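Side-chain contacts in bluetongue virus COAT protein VP7 (Bluetongue virus, PDB 1BVP), which forms the inner capsid of the virus together with four other proteins, its homotrimers assembling as 260 capsomers on a scaffold of VP3: residues A[14-19]-A[320-325]; A[50-55]-A[59-64]; A[140-143]-A[149-152]. All blocks are in the same frame, centred on the assembly; numbering follows the deposited sequence.

Contact 1. Residues A[14-19]-A[320-325]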
loop_
_atom_site.group_PDB
_atom_site.type_symbol
_atom_site.label_atom_id
_atom_site.label_comp_id
_atom_site.label_asym_id
_atom_site.label_seq_id
_atom_site.Cartn_x
_atom_site.Cartn_y
_atom_site.Cartn_z
ATOM N N ALA A 14 11.895 2.787 23.498
ATOM C CA ALA A 14 13.185 2.854 24.192
ATOM C C ALA A 14 13.532 1.461 24.715
ATOM O O ALA A 14 14.682 1.008 24.624
ATOM C CB ALA A 14 13.094 3.831 25.348
ATOM N N CYS A 15 12.544 0.772 25.283
ATOM C CA CYS A 15 12.826 -0.557 25.793
ATOM C C CYS A 15 13.220 -1.524 24.673
ATOM O O CYS A 15 13.970 -2.469 24.908
ATOM C CB CYS A 15 11.622 -1.113 26.529
ATOM S SG CYS A 15 11.174 -0.266 28.012
ATOM N N ALA A 16 12.724 -1.308 23.456
ATOM C CA ALA A 16 13.049 -2.202 22.336
ATOM C C ALA A 16 14.488 -2.027 21.913
ATOM O O ALA A 16 14.961 -2.701 21.013
ATOM C CB ALA A 16 12.144 -1.943 21.166
ATOM N N THR A 17 15.150 -1.059 22.525
ATOM C CA THR A 17 16.545 -0.752 22.268
ATOM C C THR A 17 17.467 -1.713 23.030
ATOM O O THR A 17 18.573 -2.004 22.594
ATOM C CB THR A 17 16.786 0.676 22.724
ATOM O OG1 THR A 17 16.472 1.576 21.657
ATOM C CG2 THR A 17 18.155 0.880 23.181
ATOM N N LEU A 18 16.991 -2.216 24.166
ATOM C CA LEU A 18 17.736 -3.123 25.034
ATOM C C LEU A 18 17.973 -4.504 24.440
ATOM O O LEU A 18 17.686 -5.526 25.080
ATOM C CB LEU A 18 17.007 -3.237 26.372
ATOM C CG LEU A 18 17.180 -2.055 27.351
ATOM C CD1 LEU A 18 17.896 -0.921 26.740
ATOM C CD2 LEU A 18 15.863 -1.568 27.853
ATOM N N GLN A 19 18.578 -4.533 23.254
ATOM C CA GLN A 19 18.822 -5.779 22.550
ATOM C C GLN A 19 19.776 -6.682 23.309
ATOM O O GLN A 19 19.555 -7.869 23.448
ATOM C CB GLN A 19 19.314 -5.506 21.100
ATOM C CG GLN A 19 18.372 -5.985 19.936
ATOM C CD GLN A 19 17.524 -4.855 19.271
ATOM O OE1 GLN A 19 16.617 -4.275 19.868
ATOM N NE2 GLN A 19 17.796 -4.596 18.011
ATOM N N TYR A 320 7.999 -7.186 22.839
ATOM C CA TYR A 320 7.910 -8.602 23.175
ATOM C C TYR A 320 9.017 -9.348 22.471
ATOM O O TYR A 320 9.689 -10.235 23.029
ATOM C CB TYR A 320 6.578 -9.169 22.702
ATOM C CG TYR A 320 6.354 -10.620 23.092
ATOM C CD1 TYR A 320 5.750 -10.950 24.319
ATOM C CD2 TYR A 320 6.737 -11.672 22.240
ATOM C CE1 TYR A 320 5.526 -12.304 24.695
ATOM C CE2 TYR A 320 6.526 -13.026 22.609
ATOM C CZ TYR A 320 5.920 -13.325 23.834
ATOM O OH TYR A 320 5.699 -14.637 24.202
ATOM N N THR A 321 9.164 -9.030 21.204
ATOM C CA THR A 321 10.182 -9.669 20.409
ATOM C C THR A 321 11.600 -9.448 20.938
ATOM O O THR A 321 12.386 -10.390 20.916
ATOM C CB THR A 321 9.998 -9.287 18.911
ATOM O OG1 THR A 321 9.036 -10.180 18.345
ATOM C CG2 THR A 321 11.280 -9.375 18.115
ATOM N N VAL A 322 11.950 -8.229 21.382
ATOM C CA VAL A 322 13.299 -8.019 21.908
ATOM C C VAL A 322 13.492 -8.493 23.356
ATOM O O VAL A 322 14.490 -9.133 23.631
ATOM C CB VAL A 322 13.885 -6.608 21.631
ATOM C CG1 VAL A 322 13.129 -5.933 20.515
ATOM C CG2 VAL A 322 13.938 -5.786 22.830
ATOM N N LEU A 323 12.520 -8.275 24.247
ATOM C CA LEU A 323 12.631 -8.737 25.635
ATOM C C LEU A 323 12.470 -10.244 25.852
ATOM O O LEU A 323 12.942 -10.766 26.848
ATOM C CB LEU A 323 11.657 -7.988 26.551
ATOM C CG LEU A 323 11.995 -6.488 26.685
ATOM C CD1 LEU A 323 11.082 -5.761 27.657
ATOM C CD2 LEU A 323 13.427 -6.361 27.148
ATOM N N ARG A 324 11.799 -10.939 24.929
ATOM C CA ARG A 324 11.549 -12.383 25.004
ATOM C C ARG A 324 11.047 -12.834 26.375
ATOM O O ARG A 324 11.564 -13.805 26.936
ATOM C CB ARG A 324 12.784 -13.219 24.657
ATOM C CG ARG A 324 13.910 -12.592 23.844
ATOM C CD ARG A 324 14.343 -13.498 22.692
ATOM N NE ARG A 324 13.411 -13.342 21.555
ATOM C CZ ARG A 324 12.414 -14.181 21.232
ATOM N NH1 ARG A 324 12.188 -15.289 21.948
ATOM N NH2 ARG A 324 11.592 -13.881 20.221
ATOM N N PRO A 325 9.972 -12.208 26.891
ATOM C CA PRO A 325 9.481 -12.623 28.209
ATOM C C PRO A 325 8.839 -14.006 28.198
ATOM O O PRO A 325 8.547 -14.550 27.132
ATOM C CB PRO A 325 8.484 -11.526 28.556
ATOM C CG PRO A 325 7.925 -11.155 27.259
ATOM C CD PRO A 325 9.110 -11.163 26.310
#
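V322, in the last turn of helix 304-323, presses its branched side chain against the turn that follows helix 2-15, with its CA at 5.8 Å from the CA of A16. V322 makes the close apolar contacts, and L323 flanks it at longer range. Of its two branches, V322 CG2 meets A16 CA at 3.7 Å, and V322 CG1 reaches the methyl A16 CB at 4.2 Å. The side chain of Q19 bends at chi2 and crosses V322 at about a right angle.

The polar atoms that can be placed with confidence are backbone carbonyls. V322 CG1 and CG2 both close on A16 O, each at 3.7 Å, and V322 CG2 is also 3.9 Å from C15 O. These carbonyls belong to a type I beta turn from C15 to L18, closed by L18 N to C15 O at 3.1 Å, and L18 is then the centre of an inverse gamma turn. On the other segment, R324 N bonds to Y320 O at 2.9 Å just as R324 takes a positive phi and the helix stops.

Outside the pair, R58 donates to L323 O, and in the second subunit A110 packs on V322 while N107 packs on A16. With one valine set against one methyl and peptide carbonyls, the join between the turn after helix 2-15 and the end of helix 304-323 is made by shape and dispersion, without a directional polar bond between the segments.

Contact 2. Residues A[50-55]-A[59-64]; sequences MRPTSL and NEMFFM
The backbones of 50-55 and 59-64 are joined by N59 N to L55 O, an i to i+4 bond of 2.9 Å that is nearly straight (169° at the hydrogen) and meets the carbonyl almost end-on. It belongs to the first turn of helix 55-73, whose N-cap is S54: S54 OG accepts from Q57 N. The chain reverses at the cap, so that M61 on the helix comes alongside P52 in the loop ahead of it.

L55 and N59 meet one turn apart. With its CG anti to the backbone N (chi1 168°), L55 turns CD1 to the amide of N59, its CD1 3.8 Å from N59 OD1, and the two side chains run obliquely to each other. The amide also sits close to the L55 carbonyl, N59 CG being 3.4 Å from L55 O. The firmer hold on N59 OD1 comes from E326 N, which donates to it from the chain after helix 304-323 and so ties the start of helix 55-73 to that later segment.

P52 and M61 make the apolar half, crossing at about a right angle. The M61 chain is extended through its first two torsions and reaches straight out from the helix to the proline ring, with P52 CG 3.8 Å from M61 SD. L323 and C15 touch the same methionine from helices 304-323 and 2-15. At chi3 (-100°) the chain bends, and the terminal methyl ends 3.9 Å from P52 CG and 4.1 Å from M50 O, both measured to M61 CE.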
loop_
_atom_site.group_PDB
_atom_site.type_symbol
_atom_site.label_atom_id
_atom_site.label_comp_id
_atom_site.label_asym_id
_atom_site.label_seq_id
_atom_site.Cartn_x
_atom_site.Cartn_y
_atom_site.Cartn_z
ATOM N N MET A 50 17.001 -0.733 34.683
ATOM C CA MET A 50 17.205 -0.107 33.392
ATOM C C MET A 50 17.911 -1.032 32.431
ATOM O O MET A 50 17.764 -0.873 31.237
ATOM C CB MET A 50 18.015 1.168 33.498
ATOM C CG MET A 50 17.342 2.262 34.293
ATOM S SD MET A 50 18.055 3.835 33.887
ATOM C CE MET A 50 18.920 3.484 32.186
ATOM N N ARG A 51 18.716 -1.964 32.920
ATOM C CA ARG A 51 19.389 -2.879 32.010
ATOM C C ARG A 51 19.149 -4.299 32.507
ATOM O O ARG A 51 19.914 -4.832 33.312
ATOM C CB ARG A 51 20.888 -2.583 31.914
ATOM C CG ARG A 51 21.591 -3.356 30.776
ATOM C CD ARG A 51 21.591 -2.552 29.481
ATOM N NE ARG A 51 22.045 -1.171 29.732
ATOM C CZ ARG A 51 23.307 -0.736 29.632
ATOM N NH1 ARG A 51 24.279 -1.571 29.275
ATOM N NH2 ARG A 51 23.607 0.540 29.906
ATOM N N PRO A 52 18.055 -4.922 32.055
ATOM C CA PRO A 52 17.654 -6.282 32.427
ATOM C C PRO A 52 18.589 -7.362 31.892
ATOM O O PRO A 52 19.010 -7.299 30.749
ATOM C CB PRO A 52 16.288 -6.411 31.767
ATOM C CG PRO A 52 15.856 -4.973 31.520
ATOM C CD PRO A 52 17.105 -4.341 31.092
ATOM N N THR A 53 18.911 -8.358 32.707
ATOM C CA THR A 53 19.774 -9.459 32.267
ATOM C C THR A 53 19.034 -10.796 32.445
ATOM O O THR A 53 18.815 -11.534 31.474
ATOM C CB THR A 53 21.163 -9.445 32.989
ATOM O OG1 THR A 53 20.996 -9.306 34.410
ATOM C CG2 THR A 53 21.966 -8.255 32.507
ATOM N N SER A 54 18.568 -11.068 33.657
ATOM C CA SER A 54 17.835 -12.293 33.911
ATOM C C SER A 54 16.431 -12.265 33.308
ATOM O O SER A 54 15.874 -11.207 33.053
ATOM C CB SER A 54 17.705 -12.523 35.419
ATOM O OG SER A 54 16.879 -11.548 36.034
ATOM N N LEU A 55 15.835 -13.444 33.181
ATOM C CA LEU A 55 14.485 -13.579 32.675
ATOM C C LEU A 55 13.526 -12.827 33.584
ATOM O O LEU A 55 12.587 -12.167 33.129
ATOM C CB LEU A 55 14.094 -15.052 32.653
ATOM C CG LEU A 55 12.621 -15.386 32.415
ATOM C CD1 LEU A 55 12.247 -15.002 30.983
ATOM C CD2 LEU A 55 12.395 -16.866 32.664
ATOM N N ASN A 59 10.924 -9.975 32.222
ATOM C CA ASN A 59 9.487 -10.061 32.420
ATOM C C ASN A 59 8.976 -8.796 33.080
ATOM O O ASN A 59 7.991 -8.174 32.654
ATOM C CB ASN A 59 9.147 -11.235 33.310
ATOM C CG ASN A 59 9.221 -12.553 32.595
ATOM O OD1 ASN A 59 9.322 -12.624 31.371
ATOM N ND2 ASN A 59 9.164 -13.615 33.356
ATOM N N GLU A 60 9.692 -8.381 34.109
ATOM C CA GLU A 60 9.312 -7.198 34.866
ATOM C C GLU A 60 9.274 -5.940 33.977
ATOM O O GLU A 60 8.353 -5.123 34.082
ATOM C CB GLU A 60 10.280 -7.060 36.038
ATOM C CG GLU A 60 9.849 -6.103 37.098
ATOM C CD GLU A 60 9.099 -6.771 38.212
ATOM O OE1 GLU A 60 8.493 -7.863 37.954
ATOM O OE2 GLU A 60 9.126 -6.171 39.335
ATOM N N MET A 61 10.252 -5.793 33.083
ATOM C CA MET A 61 10.268 -4.631 32.194
ATOM C C MET A 61 9.131 -4.740 31.187
ATOM O O MET A 61 8.459 -3.743 30.883
ATOM C CB MET A 61 11.583 -4.507 31.442
ATOM C CG MET A 61 11.600 -3.261 30.573
ATOM S SD MET A 61 13.167 -2.968 29.760
ATOM C CE MET A 61 13.757 -1.753 30.880
ATOM N N PHE A 62 8.924 -5.955 30.672
ATOM C CA PHE A 62 7.847 -6.193 29.735
ATOM C C PHE A 62 6.504 -5.867 30.394
ATOM O O PHE A 62 5.632 -5.245 29.768
ATOM C CB PHE A 62 7.828 -7.624 29.227
ATOM C CG PHE A 62 6.714 -7.867 28.259
ATOM C CD1 PHE A 62 6.781 -7.340 26.970
ATOM C CD2 PHE A 62 5.545 -8.503 28.667
ATOM C CE1 PHE A 62 5.695 -7.429 26.102
ATOM C CE2 PHE A 62 4.448 -8.598 27.813
ATOM C CZ PHE A 62 4.518 -8.060 26.529
ATOM N N PHE A 63 6.333 -6.260 31.658
ATOM C CA PHE A 63 5.089 -5.962 32.346
ATOM C C PHE A 63 4.884 -4.476 32.486
ATOM O O PHE A 63 3.751 -4.005 32.461
ATOM C CB PHE A 63 5.039 -6.617 33.697
ATOM C CG PHE A 63 5.001 -8.111 33.638
ATOM C CD1 PHE A 63 4.484 -8.772 32.523
ATOM C CD2 PHE A 63 5.480 -8.871 34.707
ATOM C CE1 PHE A 63 4.446 -10.166 32.478
ATOM C CE2 PHE A 63 5.444 -10.262 34.663
ATOM C CZ PHE A 63 4.931 -10.914 33.554
ATOM N N MET A 64 5.981 -3.721 32.561
ATOM C CA MET A 64 5.881 -2.268 32.688
ATOM C C MET A 64 5.338 -1.723 31.373
ATOM O O MET A 64 4.509 -0.826 31.350
ATOM C CB MET A 64 7.251 -1.653 32.983
ATOM C CG MET A 64 7.192 -0.149 33.021
ATOM S SD MET A 64 8.761 0.652 33.096
ATOM C CE MET A 64 9.542 0.247 31.492
#

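Contact 3. Residues A[140-143]-A[149-152]; sequences RWFM and VTAV
V149 meets M143 through its backbone: the sulfur of the methionine lies over the start of the strand, with M143 SD 3.7 Å from V149 N. The M143 chain leaves extended at chi1 (-178°) and then bends at chi2 and again at chi3 (83° and 54°), which folds the thioether back to the strand.

T150 follows and is the centre of the contact, its CA 5.2 Å from that of M143 and its side chain directed at the loop. Its three side-chain atoms all take part. OG1 lies 3.4 Å from M143 SD, but its main polar partner is R144 N, with a weak bond to V149 O besides. T150 CB and CG2 both pack on F142 O, at 3.5 and 3.6 Å, a carbonyl that also accepts from S162 OG. CG2 comes in addition to the edge of the F142 ring, near its plane, at 4.0 Å from F142 CD1.

V152, two residues on and pointing the same way as T150, brings CG2 to 4.5 Å from F142 CD1 in a looser apolar touch. F136 meets the F142 ring edge-to-face, and N193 of the second subunit packs on it. Backbone bonds of T150 with S162 and V152 with Q160 pair this strand with 158-163. Loop 140-143 thus crosses the side of strand 149-155 on which T150 and V152 project, in the antiparallel beta-sandwich domain of VP7.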
loop_
_atom_site.group_PDB
_atom_site.type_symbol
_atom_site.label_atom_id
_atom_site.label_comp_id
_atom_site.label_asym_id
_atom_site.label_seq_id
_atom_site.Cartn_x
_atom_site.Cartn_y
_atom_site.Cartn_z
ATOM N N ARG A 140 -24.219 -9.913 -23.461
ATOM C CA ARG A 140 -25.411 -10.530 -24.001
ATOM C C ARG A 140 -26.505 -9.493 -23.849
ATOM O O ARG A 140 -26.661 -8.870 -22.798
ATOM C CB ARG A 140 -25.790 -11.837 -23.302
ATOM C CG ARG A 140 -27.264 -12.194 -23.487
ATOM C CD ARG A 140 -27.585 -13.588 -23.022
ATOM N NE ARG A 140 -26.792 -14.552 -23.774
ATOM C CZ ARG A 140 -27.219 -15.281 -24.802
ATOM N NH1 ARG A 140 -28.474 -15.196 -25.229
ATOM N NH2 ARG A 140 -26.348 -16.037 -25.452
ATOM N N TRP A 141 -27.185 -9.269 -24.962
ATOM C CA TRP A 141 -28.263 -8.318 -25.094
ATOM C C TRP A 141 -29.380 -8.566 -24.101
ATOM O O TRP A 141 -29.715 -9.709 -23.752
ATOM C CB TRP A 141 -28.796 -8.415 -26.522
ATOM C CG TRP A 141 -29.975 -7.550 -26.794
ATOM C CD1 TRP A 141 -31.305 -7.858 -26.572
ATOM C CD2 TRP A 141 -29.954 -6.212 -27.314
ATOM N NE1 TRP A 141 -32.099 -6.785 -26.917
ATOM C CE2 TRP A 141 -31.304 -5.766 -27.380
ATOM C CE3 TRP A 141 -28.926 -5.345 -27.726
ATOM C CZ2 TRP A 141 -31.649 -4.493 -27.841
ATOM C CZ3 TRP A 141 -29.265 -4.077 -28.182
ATOM C CH2 TRP A 141 -30.627 -3.665 -28.237
ATOM N N PHE A 142 -29.946 -7.479 -23.611
ATOM C CA PHE A 142 -31.064 -7.578 -22.676
ATOM C C PHE A 142 -31.749 -6.239 -22.573
ATOM O O PHE A 142 -31.136 -5.218 -22.222
ATOM C CB PHE A 142 -30.640 -8.083 -21.314
ATOM C CG PHE A 142 -31.756 -8.159 -20.336
ATOM C CD1 PHE A 142 -32.215 -7.012 -19.696
ATOM C CD2 PHE A 142 -32.370 -9.383 -20.060
ATOM C CE1 PHE A 142 -33.284 -7.078 -18.786
ATOM C CE2 PHE A 142 -33.439 -9.466 -19.159
ATOM C CZ PHE A 142 -33.901 -8.312 -18.518
ATOM N N MET A 143 -33.012 -6.255 -22.981
ATOM C CA MET A 143 -33.836 -5.067 -22.991
ATOM C C MET A 143 -35.087 -5.323 -22.173
ATOM O O MET A 143 -35.736 -6.344 -22.332
ATOM C CB MET A 143 -34.204 -4.730 -24.417
ATOM C CG MET A 143 -35.010 -3.479 -24.524
ATOM S SD MET A 143 -34.004 -2.027 -24.514
ATOM C CE MET A 143 -32.843 -2.360 -25.824
ATOM N N VAL A 149 -33.614 1.622 -24.175
ATOM C CA VAL A 149 -32.261 1.491 -23.635
ATOM C C VAL A 149 -32.421 0.835 -22.274
ATOM O O VAL A 149 -33.376 1.137 -21.553
ATOM C CB VAL A 149 -31.442 2.843 -23.548
ATOM C CG1 VAL A 149 -32.073 3.927 -24.375
ATOM C CG2 VAL A 149 -31.201 3.280 -22.128
ATOM N N THR A 150 -31.590 -0.176 -22.015
ATOM C CA THR A 150 -31.592 -0.893 -20.747
ATOM C C THR A 150 -30.156 -1.114 -20.255
ATOM O O THR A 150 -29.319 -1.715 -20.967
ATOM C CB THR A 150 -32.334 -2.227 -20.846
ATOM O OG1 THR A 150 -33.716 -1.967 -21.097
ATOM C CG2 THR A 150 -32.233 -3.001 -19.540
ATOM N N ALA A 151 -29.885 -0.540 -19.073
ATOM C CA ALA A 151 -28.594 -0.611 -18.379
ATOM C C ALA A 151 -28.706 -1.716 -17.356
ATOM O O ALA A 151 -29.679 -1.798 -16.604
ATOM C CB ALA A 151 -28.296 0.685 -17.686
ATOM N N VAL A 152 -27.657 -2.496 -17.229
ATOM C CA VAL A 152 -27.724 -3.609 -16.313
ATOM C C VAL A 152 -26.292 -3.885 -15.747
ATOM O O VAL A 152 -25.304 -3.551 -16.415
ATOM C CB VAL A 152 -28.363 -4.770 -17.164
ATOM C CG1 VAL A 152 -27.367 -5.827 -17.563
ATOM C CG2 VAL A 152 -29.547 -5.303 -16.520
#

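In the fold
Contacts 1 and 2 are neighbours in the helical part of the subunit, their centres 9 Å apart, and contact 2 is nested in the long chain loop that contact 1 closes. They touch directly: L18 CD2 is 3.6 Å from M61 SD, and P325 CG is 3.6 Å from F62 CG, so helix 55-73 packs against both segments of contact 1. Contact 3 belongs to the beta part, on the opposite side of the chain's centre, about 63 Å from contact 1 and 69 Å from contact 2 between centres. Contacts 1 and 3 both touch the second subunit of the trimer, at places far apart in the subunit, whereas no other chain of the trimer touches contact 2.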